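Local coordinates for protein oxidoreductase (Ralstonia eutropha, PDB 3HJ9) that binds flavin mononucleotide and probably works as an FMN-dependent oxidoreductase of the nitroreductase family, at residues S38-L42 / M43-W47; Q58-P61 / L62-S66; R106-P109 / V110-C113; L173-S177 / A178-A182. All blocks are in the same frame, centred on the assembly; numbering follows the deposited sequence.

Contact 1 of 4, residues S38-L42 / M43-W47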
loop_
_atom_site.group_PDB
_atom_site.type_symbol
_atom_site.label_atom_id
_atom_site.label_comp_id
_atom_site.label_asym_id
_atom_site.label_seq_id
_atom_site.Cartn_x
_atom_site.Cartn_y
_atom_site.Cartn_z
ATOM N N SER A 38 5.619 9.484 20.274
ATOM C CA SER A 38 6.936 8.928 19.980
ATOM C C SER A 38 7.067 7.702 19.039
ATOM O O SER A 38 6.096 7.040 18.690
ATOM C CB SER A 38 7.669 8.667 21.306
ATOM O OG SER A 38 9.067 8.667 21.098
ATOM N N GLY A 39 8.326 7.456 18.652
ATOM C CA GLY A 39 8.741 6.369 17.765
ATOM C C GLY A 39 9.713 6.847 16.678
ATOM O O GLY A 39 9.936 8.055 16.500
HETATM N N MSE A 40 10.248 5.889 15.921
HETATM C CA MSE A 40 11.261 6.169 14.901
HETATM C C MSE A 40 10.689 7.109 13.849
HETATM O O MSE A 40 9.540 6.933 13.482
HETATM C CB MSE A 40 11.740 4.881 14.208
HETATM C CG MSE A 40 12.928 5.088 13.229
HETATM SE SE MSE A 40 13.292 3.454 12.230
HETATM C CE MSE A 40 14.337 2.539 13.639
ATOM N N PRO A 41 11.476 8.122 13.399
ATOM C CA PRO A 41 11.020 9.008 12.320
ATOM C C PRO A 41 10.599 8.244 11.061
ATOM O O PRO A 41 11.241 7.258 10.724
ATOM C CB PRO A 41 12.261 9.840 12.009
ATOM C CG PRO A 41 13.017 9.914 13.295
ATOM C CD PRO A 41 12.766 8.579 13.970
ATOM N N LEU A 42 9.516 8.683 10.405
ATOM C CA LEU A 42 9.022 8.089 9.137
ATOM C C LEU A 42 10.155 7.863 8.150
ATOM O O LEU A 42 10.241 6.779 7.579
ATOM C CB LEU A 42 7.983 9.012 8.427
ATOM C CG LEU A 42 7.509 8.563 7.026
ATOM C CD1 LEU A 42 6.698 7.300 7.138
ATOM C CD2 LEU A 42 6.748 9.654 6.296
HETATM N N MSE A 43 10.983 8.895 7.943
HETATM C CA MSE A 43 12.127 8.815 7.017
HETATM C C MSE A 43 13.024 7.629 7.390
HETATM O O MSE A 43 13.392 6.855 6.507
HETATM C CB MSE A 43 12.908 10.125 6.919
HETATM C CG MSE A 43 12.094 11.299 6.320
HETATM SE SE MSE A 43 11.426 10.968 4.515
HETATM C CE MSE A 43 13.039 11.329 3.451
ATOM N N GLY A 44 13.309 7.443 8.687
ATOM C CA GLY A 44 14.052 6.258 9.144
ATOM C C GLY A 44 13.380 4.924 8.791
ATOM O O GLY A 44 14.052 3.972 8.361
ATOM N N THR A 45 12.058 4.849 8.964
ATOM C CA THR A 45 11.336 3.632 8.674
ATOM C C THR A 45 11.343 3.313 7.173
ATOM O O THR A 45 11.403 2.143 6.815
ATOM C CB THR A 45 9.904 3.597 9.226
ATOM O OG1 THR A 45 9.080 4.479 8.479
ATOM C CG2 THR A 45 9.858 3.922 10.736
ATOM N N LEU A 46 11.283 4.336 6.319
ATOM C CA LEU A 46 11.369 4.132 4.852
ATOM C C LEU A 46 12.758 3.535 4.421
ATOM O O LEU A 46 12.832 2.665 3.531
ATOM C CB LEU A 46 11.093 5.450 4.111
ATOM C CG LEU A 46 9.628 5.910 4.187
ATOM C CD1 LEU A 46 9.454 7.350 3.748
ATOM C CD2 LEU A 46 8.714 4.983 3.364
ATOM N N TRP A 47 13.831 4.014 5.060
ATOM C CA TRP A 47 15.171 3.485 4.820
ATOM C C TRP A 47 15.288 2.003 5.210
ATOM O O TRP A 47 15.955 1.267 4.521
ATOM C CB TRP A 47 16.275 4.274 5.555
ATOM C CG TRP A 47 16.644 5.545 4.868
ATOM C CD1 TRP A 47 16.319 6.815 5.247
ATOM C CD2 TRP A 47 17.380 5.669 3.655
ATOM N NE1 TRP A 47 16.820 7.727 4.354
ATOM C CE2 TRP A 47 17.480 7.055 3.362
ATOM C CE3 TRP A 47 17.987 4.749 2.791
ATOM C CZ2 TRP A 47 18.157 7.547 2.234
ATOM C CZ3 TRP A 47 18.661 5.241 1.657
ATOM C CH2 TRP A 47 18.738 6.628 1.395
#
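Leu-42 and Thr-45 meet through a hydroxyl-to-carbonyl bond in the first turn of helix 42-48: Thr-45 OG1 donates to Leu-42 O over 2.7 Å, entering at a C=O...O angle of 124° and tilted 17° from the carbonyl plane. Leu-42 O also accepts from Leu-46 N at 2.9 Å, so two donors grip it. Thr-45 can bend back in this way because OG1 lies between its own backbone N and carbonyl carbon (chi1 72°), a rotation that leaves CG2 facing the chain before the helix. There Thr-45 CG2 packs 3.8 Å from SE of selenomethionine Met-40, the two side chains running antiparallel where they pass. Met-40 SE also lies 3.7 Å from Gly-44 C, over backbone that carries no side chain. Pro-41, at the N-cap position, accepts the N-H of Thr-45 on its carbonyl oxygen. One turn on, Leu-42 CG rests 4.0 Å from Leu-46 CD1. Leu-173 and Ser-177 of helix 156-177 cover Thr-45, while Leu-42 packs on Leu-42 of the second subunit. With its hydroxyl turned inward onto a main-chain oxygen, Thr-45 can present carbon to a buried helix interface without leaving that polar atom unpaired.

Contact 2 of 4, residues Q58-P61 / L62-S66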
loop_
_atom_site.group_PDB
_atom_site.type_symbol
_atom_site.label_atom_id
_atom_site.label_comp_id
_atom_site.label_asym_id
_atom_site.label_seq_id
_atom_site.Cartn_x
_atom_site.Cartn_y
_atom_site.Cartn_z
ATOM N N GLN A 58 9.432 -16.027 19.437
ATOM C CA GLN A 58 8.951 -15.280 20.623
ATOM C C GLN A 58 7.718 -14.437 20.210
ATOM O O GLN A 58 7.767 -13.778 19.175
ATOM C CB GLN A 58 10.081 -14.398 21.215
ATOM C CG GLN A 58 9.792 -13.706 22.558
ATOM N N PRO A 59 6.589 -14.516 20.969
ATOM C CA PRO A 59 5.404 -13.702 20.593
ATOM C C PRO A 59 5.650 -12.209 20.706
ATOM O O PRO A 59 6.538 -11.804 21.414
ATOM C CB PRO A 59 4.339 -14.149 21.609
ATOM C CG PRO A 59 5.094 -14.650 22.742
ATOM C CD PRO A 59 6.302 -15.334 22.166
ATOM N N LEU A 60 4.891 -11.396 19.974
ATOM C CA LEU A 60 4.986 -9.945 20.137
ATOM C C LEU A 60 4.337 -9.624 21.499
ATOM O O LEU A 60 3.323 -10.249 21.863
ATOM C CB LEU A 60 4.246 -9.178 19.031
ATOM C CG LEU A 60 4.873 -9.030 17.642
ATOM C CD1 LEU A 60 5.245 -10.337 17.042
ATOM C CD2 LEU A 60 3.937 -8.281 16.727
ATOM N N PRO A 61 4.911 -8.668 22.263
ATOM C CA PRO A 61 4.199 -8.244 23.470
ATOM C C PRO A 61 2.886 -7.578 23.062
ATOM O O PRO A 61 2.751 -7.092 21.917
ATOM C CB PRO A 61 5.152 -7.244 24.144
ATOM C CG PRO A 61 6.247 -6.974 23.174
ATOM C CD PRO A 61 6.217 -8.009 22.109
ATOM N N LEU A 62 1.937 -7.550 23.986
ATOM C CA LEU A 62 0.609 -6.995 23.717
ATOM C C LEU A 62 0.663 -5.562 23.177
ATOM O O LEU A 62 -0.117 -5.220 22.288
ATOM C CB LEU A 62 -0.280 -7.079 24.967
ATOM C CG LEU A 62 -1.781 -6.868 24.796
ATOM C CD1 LEU A 62 -2.403 -7.946 23.907
ATOM C CD2 LEU A 62 -2.414 -6.877 26.188
ATOM N N LYS A 63 1.596 -4.749 23.687
ATOM C CA LYS A 63 1.794 -3.365 23.207
ATOM C C LYS A 63 2.115 -3.326 21.713
ATOM O O LYS A 63 1.583 -2.486 20.995
ATOM C CB LYS A 63 2.918 -2.650 23.987
ATOM C CG LYS A 63 3.123 -1.124 23.659
ATOM C CD LYS A 63 4.298 -0.529 24.475
ATOM C CE LYS A 63 4.597 0.954 24.172
ATOM N NZ LYS A 63 4.905 1.230 22.739
ATOM N N GLN A 64 2.989 -4.228 21.262
ATOM C CA GLN A 64 3.372 -4.301 19.866
ATOM C C GLN A 64 2.251 -4.855 19.010
ATOM O O GLN A 64 2.019 -4.328 17.929
ATOM C CB GLN A 64 4.659 -5.077 19.632
ATOM C CG GLN A 64 5.914 -4.317 20.032
ATOM C CD GLN A 64 7.194 -5.014 19.581
ATOM O OE1 GLN A 64 7.185 -6.205 19.238
ATOM N NE2 GLN A 64 8.311 -4.278 19.601
ATOM N N LEU A 65 1.561 -5.907 19.467
ATOM C CA LEU A 65 0.403 -6.413 18.700
ATOM C C LEU A 65 -0.617 -5.284 18.475
ATOM O O LEU A 65 -1.126 -5.097 17.370
ATOM C CB LEU A 65 -0.253 -7.577 19.417
ATOM C CG LEU A 65 -1.441 -8.286 18.761
ATOM C CD1 LEU A 65 -1.091 -8.794 17.352
ATOM C CD2 LEU A 65 -1.911 -9.420 19.713
ATOM N N SER A 66 -0.859 -4.510 19.526
ATOM C CA SER A 66 -1.795 -3.388 19.488
ATOM C C SER A 66 -1.413 -2.327 18.477
ATOM O O SER A 66 -2.231 -1.946 17.639
ATOM C CB SER A 66 -1.900 -2.752 20.874
ATOM O OG SER A 66 -2.619 -1.533 20.846
#
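The start of helix 62-73 is the element built here, with Pro-61 at its N-cap position and the Gln-64 side chain lying alongside the proline ring at its CG and CD corner. Pro-61 O receives the Leu-65 N-H, with Leu-65 N at 3.0 Å, in a nearly straight bond (168° at the hydrogen), the first full turn of the helix; Gln-64 N adds a weak bond to the same oxygen. Gln-64 places CG beside its own backbone N (chi1 -75°) and then runs extended, which carries the amide back past the pyrrolidine ring. Gln-64 OE1 comes to 3.5 Å from Pro-61 CD, and the aliphatic CG lies 4.1 Å from Pro-61 CG, the two side chains passing at a slant. Leu-60 adds a second apolar neighbour: its CG stands 4.0 Å from Gln-64 OE1 and its side chain runs at about a right angle to that of the glutamine. The contacts of the amide oxygen with Pro-61 and Leu-60 are thus with carbon. Lys-63, whose side chain leads away from this contact, forms a salt bridge with Glu-67 one turn on. Leu-60 and Leu-65 both pack on Leu-137 of strand 137-144, and Gln-64 touches Leu-180 in the loop between helix 156-177 and strand 181-185.

Contact 3 of 4, residues R106-P109 / V110-C113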
loop_
_atom_site.group_PDB
_atom_site.type_symbol
_atom_site.label_atom_id
_atom_site.label_comp_id
_atom_site.label_asym_id
_atom_site.label_seq_id
_atom_site.Cartn_x
_atom_site.Cartn_y
_atom_site.Cartn_z
ATOM N N ARG A 106 -10.453 -11.549 14.305
ATOM C CA ARG A 106 -10.742 -10.409 13.448
ATOM C C ARG A 106 -10.506 -9.156 14.308
ATOM O O ARG A 106 -11.022 -9.044 15.433
ATOM C CB ARG A 106 -12.173 -10.397 12.909
ATOM C CG ARG A 106 -12.397 -9.324 11.829
ATOM C CD ARG A 106 -13.778 -9.384 11.254
ATOM N NE ARG A 106 -14.784 -9.109 12.272
ATOM C CZ ARG A 106 -16.100 -9.344 12.155
ATOM N NH1 ARG A 106 -16.638 -9.852 11.037
ATOM N NH2 ARG A 106 -16.904 -9.048 13.180
ATOM N N TYR A 107 -9.721 -8.229 13.762
ATOM C CA TYR A 107 -9.466 -6.950 14.395
ATOM C C TYR A 107 -10.656 -6.027 14.155
ATOM O O TYR A 107 -11.055 -5.827 13.022
ATOM C CB TYR A 107 -8.191 -6.316 13.844
ATOM C CG TYR A 107 -7.939 -4.942 14.381
ATOM C CD1 TYR A 107 -7.655 -4.744 15.731
ATOM C CD2 TYR A 107 -7.949 -3.819 13.539
ATOM C CE1 TYR A 107 -7.408 -3.441 16.242
ATOM C CE2 TYR A 107 -7.679 -2.528 14.042
ATOM C CZ TYR A 107 -7.423 -2.350 15.393
ATOM O OH TYR A 107 -7.182 -1.094 15.886
ATOM N N ASP A 108 -11.198 -5.474 15.235
ATOM C CA ASP A 108 -12.296 -4.520 15.207
ATOM C C ASP A 108 -11.641 -3.144 15.466
ATOM O O ASP A 108 -11.266 -2.857 16.603
ATOM C CB ASP A 108 -13.310 -4.877 16.295
ATOM C CG ASP A 108 -14.444 -3.898 16.404
ATOM O OD1 ASP A 108 -14.529 -2.886 15.683
ATOM O OD2 ASP A 108 -15.281 -4.149 17.275
ATOM N N PRO A 109 -11.538 -2.285 14.431
ATOM C CA PRO A 109 -10.908 -0.956 14.644
ATOM C C PRO A 109 -11.627 0.016 15.551
ATOM O O PRO A 109 -10.964 0.701 16.307
ATOM C CB PRO A 109 -10.860 -0.377 13.240
ATOM C CG PRO A 109 -10.841 -1.555 12.358
ATOM C CD PRO A 109 -11.796 -2.495 12.994
ATOM N N VAL A 110 -12.958 0.055 15.491
ATOM C CA VAL A 110 -13.751 0.991 16.279
ATOM C C VAL A 110 -13.577 0.760 17.795
ATOM O O VAL A 110 -13.544 1.726 18.545
ATOM C CB VAL A 110 -15.257 0.977 15.836
ATOM C CG1 VAL A 110 -16.141 1.796 16.795
ATOM C CG2 VAL A 110 -15.374 1.449 14.369
ATOM N N HIS A 111 -13.437 -0.510 18.206
ATOM C CA HIS A 111 -13.252 -0.889 19.609
ATOM C C HIS A 111 -11.842 -1.344 19.957
ATOM O O HIS A 111 -11.583 -1.664 21.118
ATOM C CB HIS A 111 -14.271 -1.972 20.003
ATOM C CG HIS A 111 -15.689 -1.544 19.825
ATOM N ND1 HIS A 111 -16.338 -0.745 20.738
ATOM C CD2 HIS A 111 -16.569 -1.761 18.820
ATOM C CE1 HIS A 111 -17.564 -0.505 20.315
ATOM N NE2 HIS A 111 -17.729 -1.115 19.154
ATOM N N HIS A 112 -10.944 -1.355 18.972
ATOM C CA HIS A 112 -9.551 -1.717 19.108
ATOM C C HIS A 112 -9.393 -2.997 19.925
ATOM O O HIS A 112 -8.822 -3.001 20.996
ATOM C CB HIS A 112 -8.734 -0.544 19.665
ATOM C CG HIS A 112 -7.252 -0.756 19.624
ATOM N ND1 HIS A 112 -6.576 -1.047 18.459
ATOM C CD2 HIS A 112 -6.311 -0.686 20.597
ATOM C CE1 HIS A 112 -5.291 -1.184 18.721
ATOM N NE2 HIS A 112 -5.105 -0.972 20.010
ATOM N N CYS A 113 -10.011 -4.056 19.428
ATOM C CA CYS A 113 -9.902 -5.355 20.045
ATOM C C CYS A 113 -9.956 -6.436 18.977
ATOM O O CYS A 113 -10.312 -6.157 17.827
ATOM C CB CYS A 113 -11.021 -5.539 21.063
ATOM S SG CYS A 113 -12.596 -5.552 20.287
#
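Tyr-107 and His-112 both hold CG anti to the backbone N (chi1 175° and -170°), which swings their rings toward each other until Tyr-107 OH and His-112 ND1 share a hydrogen bond of 2.6 Å. Each polar atom lies at the edge of the other ring, near its plane, yet the rings stand almost perpendicular, at 88°, and touch only along their edges. Either partner could donate. The far nitrogen of the imidazole, His-112 NE2, bonds to Ser-66 OG on helix 62-73, so the ring is held at both nitrogens and bridges tyrosine to serine. Asp-108, with the same chi1 setting, turns its carboxylate toward the following residues: Asp-108 OD2 reaches the edge of the His-111 ring at CD2, 3.1 Å away, and OD1 takes a weak bond of 3.3 Å from Val-110 N. The main chain is paired as well. Asp-108 N donates to Cys-113 O over 2.8 Å, almost perfectly straight, and a weak return bond runs from Cys-113 N to Asp-108 O. Asp-108 CB and Cys-113 SG, on one face of the sheet, lie 4.1 Å apart. His-112 has positive phi, and it and Cys-113 together face Asp-108, the signature of a G1 beta bulge, which here completes the tight connection between antiparallel strands 103-108 and 113-116.

Contact 4 of 4, residues L173-S177 / A178-A182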
loop_
_atom_site.group_PDB
_atom_site.type_symbol
_atom_site.label_atom_id
_atom_site.label_comp_id
_atom_site.label_asym_id
_atom_site.label_seq_id
_atom_site.Cartn_x
_atom_site.Cartn_y
_atom_site.Cartn_z
ATOM N N LEU A 173 6.178 -0.571 7.752
ATOM C CA LEU A 173 6.798 0.615 8.338
ATOM C C LEU A 173 6.795 0.536 9.872
ATOM O O LEU A 173 7.832 0.826 10.511
ATOM C CB LEU A 173 6.148 1.923 7.811
ATOM C CG LEU A 173 6.376 2.204 6.308
ATOM C CD1 LEU A 173 5.510 3.359 5.791
ATOM C CD2 LEU A 173 7.873 2.429 5.970
ATOM N N TYR A 174 5.676 0.082 10.454
ATOM C CA TYR A 174 5.627 -0.148 11.908
ATOM C C TYR A 174 6.700 -1.185 12.307
ATOM O O TYR A 174 7.479 -0.946 13.243
ATOM C CB TYR A 174 4.221 -0.525 12.428
ATOM C CG TYR A 174 4.302 -0.799 13.877
ATOM C CD1 TYR A 174 4.330 0.247 14.805
ATOM C CD2 TYR A 174 4.500 -2.103 14.338
ATOM C CE1 TYR A 174 4.504 -0.020 16.176
ATOM C CE2 TYR A 174 4.680 -2.375 15.704
ATOM C CZ TYR A 174 4.665 -1.341 16.608
ATOM O OH TYR A 174 4.863 -1.644 17.935
ATOM N N CYS A 175 6.783 -2.283 11.564
ATOM C CA CYS A 175 7.770 -3.327 11.867
ATOM C C CYS A 175 9.198 -2.787 11.861
ATOM O O CYS A 175 9.984 -3.084 12.790
ATOM C CB CYS A 175 7.605 -4.535 10.949
ATOM S SG CYS A 175 6.094 -5.422 11.366
ATOM N N ALA A 176 9.488 -1.936 10.875
ATOM C CA ALA A 176 10.789 -1.270 10.752
ATOM C C ALA A 176 11.034 -0.355 11.951
ATOM O O ALA A 176 12.135 -0.359 12.490
ATOM C CB ALA A 176 10.902 -0.481 9.429
ATOM N N SER A 177 10.020 0.421 12.362
ATOM C CA SER A 177 10.160 1.295 13.554
ATOM C C SER A 177 10.419 0.520 14.845
ATOM O O SER A 177 11.118 1.012 15.685
ATOM C CB SER A 177 8.914 2.156 13.808
ATOM O OG SER A 177 7.837 1.388 14.361
ATOM N N ALA A 178 9.809 -0.659 14.993
ATOM C CA ALA A 178 9.866 -1.493 16.220
ATOM C C ALA A 178 10.873 -2.658 16.218
ATOM O O ALA A 178 10.864 -3.482 17.155
ATOM C CB ALA A 178 8.467 -2.050 16.507
ATOM N N GLY A 179 11.713 -2.758 15.190
ATOM C CA GLY A 179 12.699 -3.838 15.118
ATOM C C GLY A 179 12.133 -5.221 14.823
ATOM O O GLY A 179 12.706 -6.227 15.249
ATOM N N LEU A 180 11.030 -5.276 14.081
ATOM C CA LEU A 180 10.377 -6.525 13.726
ATOM C C LEU A 180 10.537 -6.779 12.219
ATOM O O LEU A 180 10.715 -5.851 11.431
ATOM C CB LEU A 180 8.881 -6.456 14.061
ATOM C CG LEU A 180 8.421 -6.377 15.518
ATOM C CD1 LEU A 180 6.896 -6.165 15.594
ATOM C CD2 LEU A 180 8.835 -7.667 16.267
ATOM N N GLY A 181 10.480 -8.050 11.840
ATOM C CA GLY A 181 10.480 -8.466 10.445
ATOM C C GLY A 181 9.041 -8.603 9.966
ATOM O O GLY A 181 8.118 -8.854 10.775
ATOM N N ALA A 182 8.854 -8.458 8.651
ATOM C CA ALA A 182 7.574 -8.619 7.983
ATOM C C ALA A 182 7.769 -9.065 6.511
ATOM O O ALA A 182 8.820 -8.786 5.920
ATOM C CB ALA A 182 6.747 -7.286 8.048
#
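Ala-178 sets its methyl against the phenol end of Tyr-174, CB lying 3.9 Å from CZ and about as far from CE2 and OH, a small knob beside a broad ring. Leu-180 CD1 comes up to the same ring more loosely, 4.4 Å from Tyr-174 CE2. On the next flank of the helix, Cys-175 pushes into the bend made by the outgoing chain: its CB rests 3.9 Å from Leu-180 CB, while SG, placed beside the backbone N by a chi1 of -71°, fits between Leu-180 CB and the methyl of Ala-182. This is the C-terminal end of helix 156-177, where the chain turns through Gly-179, whose positive phi (72°) suits glycine, and heads into strand 181-185, an outermost strand of the sheet within the subunit. Cys-175 O closes the turn by accepting Leu-180 N at 2.8 Å, the donor tilted 31° from the carbonyl plane. Tyr-174 O has two donors, Ala-178 N at 2.9 Å and Ser-177 OG at 2.6 Å, the hydroxyl in the carbonyl plane on a lone pair. Ile-211 of strand 203-212 packs on both Cys-175 and Ala-182, and Tyr-174 OH is hydrogen-bonded to Glu-67 of helix 62-73.

Along the chain the four contacts come in series: the starts of helices 42-48 (contact 1) and 62-73 (contact 2), a strand-to-strand turn (contact 3), and the end of helix 156-177 (contact 4). Contact 4 joins contacts 1 and 2, their centres about 10 and 12 Å from its own; the C-terminal end of helix 156-177 and the turn after it thereby meet both helix starts. Contact 3 touches contact 2, tying the strand turn to helix 62-73, and lies about 25 Å, centre to centre, from contact 1. Contacts 1 and 4 also touch the second subunit, and Arg-49, an FMN-binding residue, lies close to both, so dimer interface and flavin site adjoin the same helix packing.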